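Local coordinates for FTT_1639c (Francisella tularensis subsp. tularensis, PDB 7KZW), which is of unknown function but is probably a membrane protein, this chain being its beta-rich C-terminal part, at residues F26-C29 and C30-P34; A83-S86 and G87-L91. The protein carries 3 engineered substitutions. One frame throughout, in Å; residues are numbered along the deposited sequence. Where two conformers were deposited one is given.

Contact 1 of 2, residues F26-C29 and C30-P34; sequences FGFC and CDNTP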
loop_
_atom_site.group_PDB
_atom_site.type_symbol
_atom_site.label_atom_id
_atom_site.label_comp_id
_atom_site.label_asym_id
_atom_site.label_seq_id
_atom_site.Cartn_x
_atom_site.Cartn_y
_atom_site.Cartn_z
ATOM N N PHE A 26 0.628 0.176 -4.134
ATOM C CA PHE A 26 0.360 1.607 -4.139
ATOM C C PHE A 26 1.657 2.377 -4.046
ATOM O O PHE A 26 2.577 1.969 -3.301
ATOM C CB PHE A 26 -0.538 1.982 -2.969
ATOM C CG PHE A 26 -1.854 1.259 -2.988
ATOM C CD1 PHE A 26 -2.841 1.663 -3.851
ATOM C CD2 PHE A 26 -2.080 0.142 -2.198
ATOM C CE1 PHE A 26 -4.069 1.005 -3.904
ATOM C CE2 PHE A 26 -3.295 -0.524 -2.228
ATOM C CZ PHE A 26 -4.281 -0.106 -3.084
ATOM N N GLY A 27 1.746 3.489 -4.767
ATOM C CA GLY A 27 2.940 4.311 -4.756
ATOM C C GLY A 27 2.906 5.279 -5.928
ATOM O O GLY A 27 1.848 5.527 -6.496
ATOM N N PHE A 28 4.086 5.758 -6.317
ATOM C CA PHE A 28 4.170 6.842 -7.295
ATOM C C PHE A 28 5.032 6.431 -8.485
ATOM O O PHE A 28 5.887 5.545 -8.391
ATOM C CB PHE A 28 4.769 8.107 -6.658
ATOM C CG PHE A 28 3.987 8.588 -5.469
ATOM C CD1 PHE A 28 2.874 9.389 -5.656
ATOM C CD2 PHE A 28 4.372 8.253 -4.160
ATOM C CE1 PHE A 28 2.092 9.818 -4.593
ATOM C CE2 PHE A 28 3.618 8.709 -3.069
ATOM C CZ PHE A 28 2.478 9.505 -3.296
ATOM N N CYS A 29 4.840 7.125 -9.601
ATOM C CA CYS A 29 5.665 6.978 -10.800
ATOM C C CYS A 29 6.165 8.338 -11.297
ATOM O O CYS A 29 6.107 9.355 -10.596
ATOM C CB CYS A 29 4.852 6.188 -11.830
ATOM S SG CYS A 29 3.393 7.053 -12.453
ATOM N N CYS A 30 6.644 8.377 -12.560
ATOM C CA CYS A 30 7.324 9.559 -13.092
ATOM C C CYS A 30 6.386 10.757 -13.244
ATOM O O CYS A 30 6.828 11.911 -13.169
ATOM C CB CYS A 30 7.954 9.224 -14.444
ATOM S SG CYS A 30 8.791 10.597 -15.196
ATOM N N ASP A 31 5.102 10.513 -13.540
ATOM C CA ASP A 31 4.165 11.610 -13.791
ATOM C C ASP A 31 3.351 11.991 -12.562
ATOM O O ASP A 31 2.474 12.863 -12.638
ATOM C CB ASP A 31 3.268 11.353 -15.033
ATOM C CG ASP A 31 2.233 10.209 -14.847
ATOM O OD1 ASP A 31 1.970 9.722 -13.735
ATOM O OD2 ASP A 31 1.657 9.796 -15.873
ATOM N N ASN A 32 3.654 11.413 -11.441
ATOM C CA ASN A 32 2.863 11.734 -10.265
ATOM C C ASN A 32 3.695 11.772 -9.004
ATOM O O ASN A 32 3.098 11.840 -7.912
ATOM C CB ASN A 32 1.580 10.871 -10.082
ATOM C CG ASN A 32 1.872 9.402 -9.787
ATOM O OD1 ASN A 32 2.964 9.035 -9.420
ATOM N ND2 ASN A 32 0.870 8.556 -9.968
ATOM N N THR A 33 5.060 11.832 -9.111
ATOM C CA THR A 33 5.806 11.963 -7.830
ATOM C C THR A 33 5.921 13.410 -7.383
ATOM O O THR A 33 6.568 14.230 -8.051
ATOM C CB THR A 33 7.198 11.346 -7.786
ATOM O OG1 THR A 33 7.114 9.965 -8.133
ATOM C CG2 THR A 33 7.758 11.433 -6.362
ATOM N N PRO A 34 5.285 13.777 -6.284
ATOM C CA PRO A 34 5.258 15.175 -5.871
ATOM C C PRO A 34 6.645 15.716 -5.562
ATOM O O PRO A 34 7.571 14.990 -5.170
ATOM C CB PRO A 34 4.385 15.131 -4.602
ATOM C CG PRO A 34 3.548 13.964 -4.785
ATOM C CD PRO A 34 4.456 12.933 -5.405
HETATM O O HOH W 1 1.854 5.810 -9.664
#

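Contact 2 of 2, residues A83-S86 and G87-L91; sequences AYLS and GRNEL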
loop_
_atom_site.group_PDB
_atom_site.type_symbol
_atom_site.label_atom_id
_atom_site.label_comp_id
_atom_site.label_asym_id
_atom_site.label_seq_id
_atom_site.Cartn_x
_atom_site.Cartn_y
_atom_site.Cartn_z
ATOM N N ALA A 83 6.059 4.876 7.357
ATOM C CA ALA A 83 6.469 4.140 6.151
ATOM C C ALA A 83 7.313 5.009 5.241
ATOM O O ALA A 83 7.249 6.248 5.296
ATOM C CB ALA A 83 5.228 3.727 5.353
ATOM N N TYR A 84 8.160 4.366 4.454
ATOM C CA TYR A 84 9.055 5.030 3.530
ATOM C C TYR A 84 8.877 4.428 2.160
ATOM O O TYR A 84 8.541 3.263 2.020
ATOM C CB TYR A 84 10.505 4.813 3.978
ATOM C CG TYR A 84 10.771 5.464 5.317
ATOM C CD1 TYR A 84 10.541 4.789 6.500
ATOM C CD2 TYR A 84 11.209 6.775 5.369
ATOM C CE1 TYR A 84 10.764 5.411 7.740
ATOM C CE2 TYR A 84 11.389 7.419 6.597
ATOM C CZ TYR A 84 11.206 6.696 7.749
ATOM O OH TYR A 84 11.414 7.302 8.993
ATOM N N LEU A 85 9.141 5.225 1.127
ATOM C CA LEU A 85 9.038 4.726 -0.234
ATOM C C LEU A 85 10.230 3.838 -0.575
ATOM O O LEU A 85 11.385 4.185 -0.287
ATOM C CB LEU A 85 9.043 5.908 -1.195
ATOM C CG LEU A 85 7.774 6.757 -1.190
ATOM C CD1 LEU A 85 8.009 7.989 -2.044
ATOM C CD2 LEU A 85 6.581 5.930 -1.760
ATOM N N SER A 86 9.956 2.731 -1.263
ATOM C CA SER A 86 11.049 1.895 -1.770
ATOM C C SER A 86 11.777 2.614 -2.896
ATOM O O SER A 86 11.365 3.681 -3.383
ATOM C CB SER A 86 10.514 0.579 -2.329
ATOM O OG SER A 86 9.876 0.824 -3.586
ATOM N N GLY A 87 12.842 1.991 -3.382
ATOM C CA GLY A 87 13.564 2.624 -4.455
ATOM C C GLY A 87 12.804 2.730 -5.764
ATOM O O GLY A 87 13.189 3.549 -6.628
ATOM N N ARG A 88 11.764 1.939 -5.948
ATOM C CA ARG A 88 10.853 2.039 -7.078
ATOM C C ARG A 88 9.614 2.833 -6.721
ATOM O O ARG A 88 8.575 2.705 -7.376
ATOM C CB ARG A 88 10.471 0.657 -7.592
ATOM C CG ARG A 88 11.601 -0.086 -8.254
ATOM C CD ARG A 88 11.092 -1.314 -9.030
ATOM N NE ARG A 88 10.062 -2.069 -8.306
ATOM C CZ ARG A 88 10.337 -3.154 -7.587
ATOM N NH1 ARG A 88 11.593 -3.584 -7.531
ATOM N NH2 ARG A 88 9.376 -3.808 -6.929
ATOM N N ASN A 89 9.700 3.630 -5.651
ATOM C CA ASN A 89 8.629 4.533 -5.229
ATOM C C ASN A 89 7.340 3.812 -4.856
ATOM O O ASN A 89 6.237 4.345 -5.017
ATOM C CB ASN A 89 8.416 5.674 -6.223
ATOM C CG ASN A 89 9.611 6.553 -6.272
ATOM O OD1 ASN A 89 10.032 7.084 -5.271
ATOM N ND2 ASN A 89 10.224 6.650 -7.460
ATOM N N GLU A 90 7.487 2.605 -4.321
ATOM C CA GLU A 90 6.344 1.876 -3.762
ATOM C C GLU A 90 6.166 2.226 -2.285
ATOM O O GLU A 90 7.163 2.328 -1.523
ATOM C CB GLU A 90 6.594 0.393 -3.882
ATOM C CG GLU A 90 6.822 -0.068 -5.344
ATOM C CD GLU A 90 7.361 -1.469 -5.437
ATOM O OE1 GLU A 90 8.085 -1.890 -4.510
ATOM O OE2 GLU A 90 7.048 -2.148 -6.437
ATOM N N LEU A 91 4.909 2.463 -1.874
ATOM C CA LEU A 91 4.610 2.750 -0.474
ATOM C C LEU A 91 4.021 1.530 0.238
ATOM O O LEU A 91 4.380 1.238 1.380
ATOM C CB LEU A 91 3.671 3.963 -0.336
ATOM C CG LEU A 91 3.555 4.406 1.128
ATOM C CD1 LEU A 91 4.860 5.093 1.666
ATOM C CD2 LEU A 91 2.392 5.398 1.218
HETATM O O HOH W 2 6.465 1.770 2.896
#

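Contact 1 of 2, residues F26-C29 and C30-P34
The tight turn that follows strand 21-27 is pinned by Cys-29 and Asn-32, whose backbone and side chain bond to each other. Asn-32 CG sits between its backbone N and carbonyl carbon (chi1 67°), which brings OD1 to Cys-29 N at 2.7 Å in a nearly straight bond, the donor tilted from the carbonyl plane. In the other direction Asn-32 N reaches Cys-29 O, weakly, at 3.3 Å. Cys-30 and Asp-31 between them have the backbone angles of a type I beta turn, which this weak bond closes while the amide oxygen of Asn-32 holds the N-H at its start. Thr-33 OG1 donates to the same Cys-29 O at 2.7 Å, approaching from above the carbonyl plane. Water 1 extends the network, accepting from Asn-32 ND2 at 2.9 Å and donating to Gly-27 O. The Phe-28 ring stands perpendicular to the Asn-32 amide, and OD1 lies in plane at the ring edge. Pro-34 CD sits over one face in a CH-pi contact, 4.2 Å from the Phe-28 centroid and offset toward the rim. Tyr-116 of strand 114-123 meets the same phenyl group edge-to-face.

Contact 2 of 2, residues A83-S86 and G87-L91
Ser-86 and Glu-90 face each other across a type I turn, Ser-86 to Asn-89, closed by a G1 beta bulge in which Asn-89 takes the left-handed conformation (phi 62°); the turn leads from strand 79-83 into strand 90-97. The paired backbone bonds of this motif run from Asn-89 N to Ser-86 O and from Ser-86 N to Glu-90 O, each 2.8 Å. With chi1 at 74°, Ser-86 OG turns in over the turn and accepts from two backbone amides, Glu-90 N at 3.1 Å and Arg-88 N at 3.2 Å. Glu-90 lays its extended chain alongside this hydroxyl, which also donates weakly to Glu-90 OE1. Leu-85 heads the other way: its CD2 packs on Leu-91 CB at 3.8 Å, while Leu-91 CD1 reaches Ala-83 CB at 3.9 Å, and Phe-48 of strand 48-58 adjoins both leucines. Asn-89 leaves the backbone away from 83-86, yet its OD1, bonded to Asn-39 ND2, comes 3.9 Å from Leu-85 CD1. Water 2 links Tyr-84 O and Leu-91 O. Arg-88, bent at chi3, brings its guanidinium to Glu-90, and NH2 meets OE2 at 2.9 Å, on the syn side but 33° out of the carboxylate plane.

In the fold
Strands 21-27 and 90-97 are antiparallel neighbours in one sheet; contact 1 lies at the end of the first and contact 2 at the start of the second, their centres about 10 Å apart. Phe-26 O probably bonds Leu-91 N and Phe-28 N probably bonds Asn-89 O, while the Phe-28 ring touches Leu-85. Both contacts are built on type I turns tightened by a polar side chain, an amide oxygen in contact 1 and a serine hydroxyl in contact 2. Contact 1 is a surface feature with Phe-28 its buried member. Contact 2 is partly buried: leucines and alanine fill its inner side, and a salt bridge lies on its more exposed side.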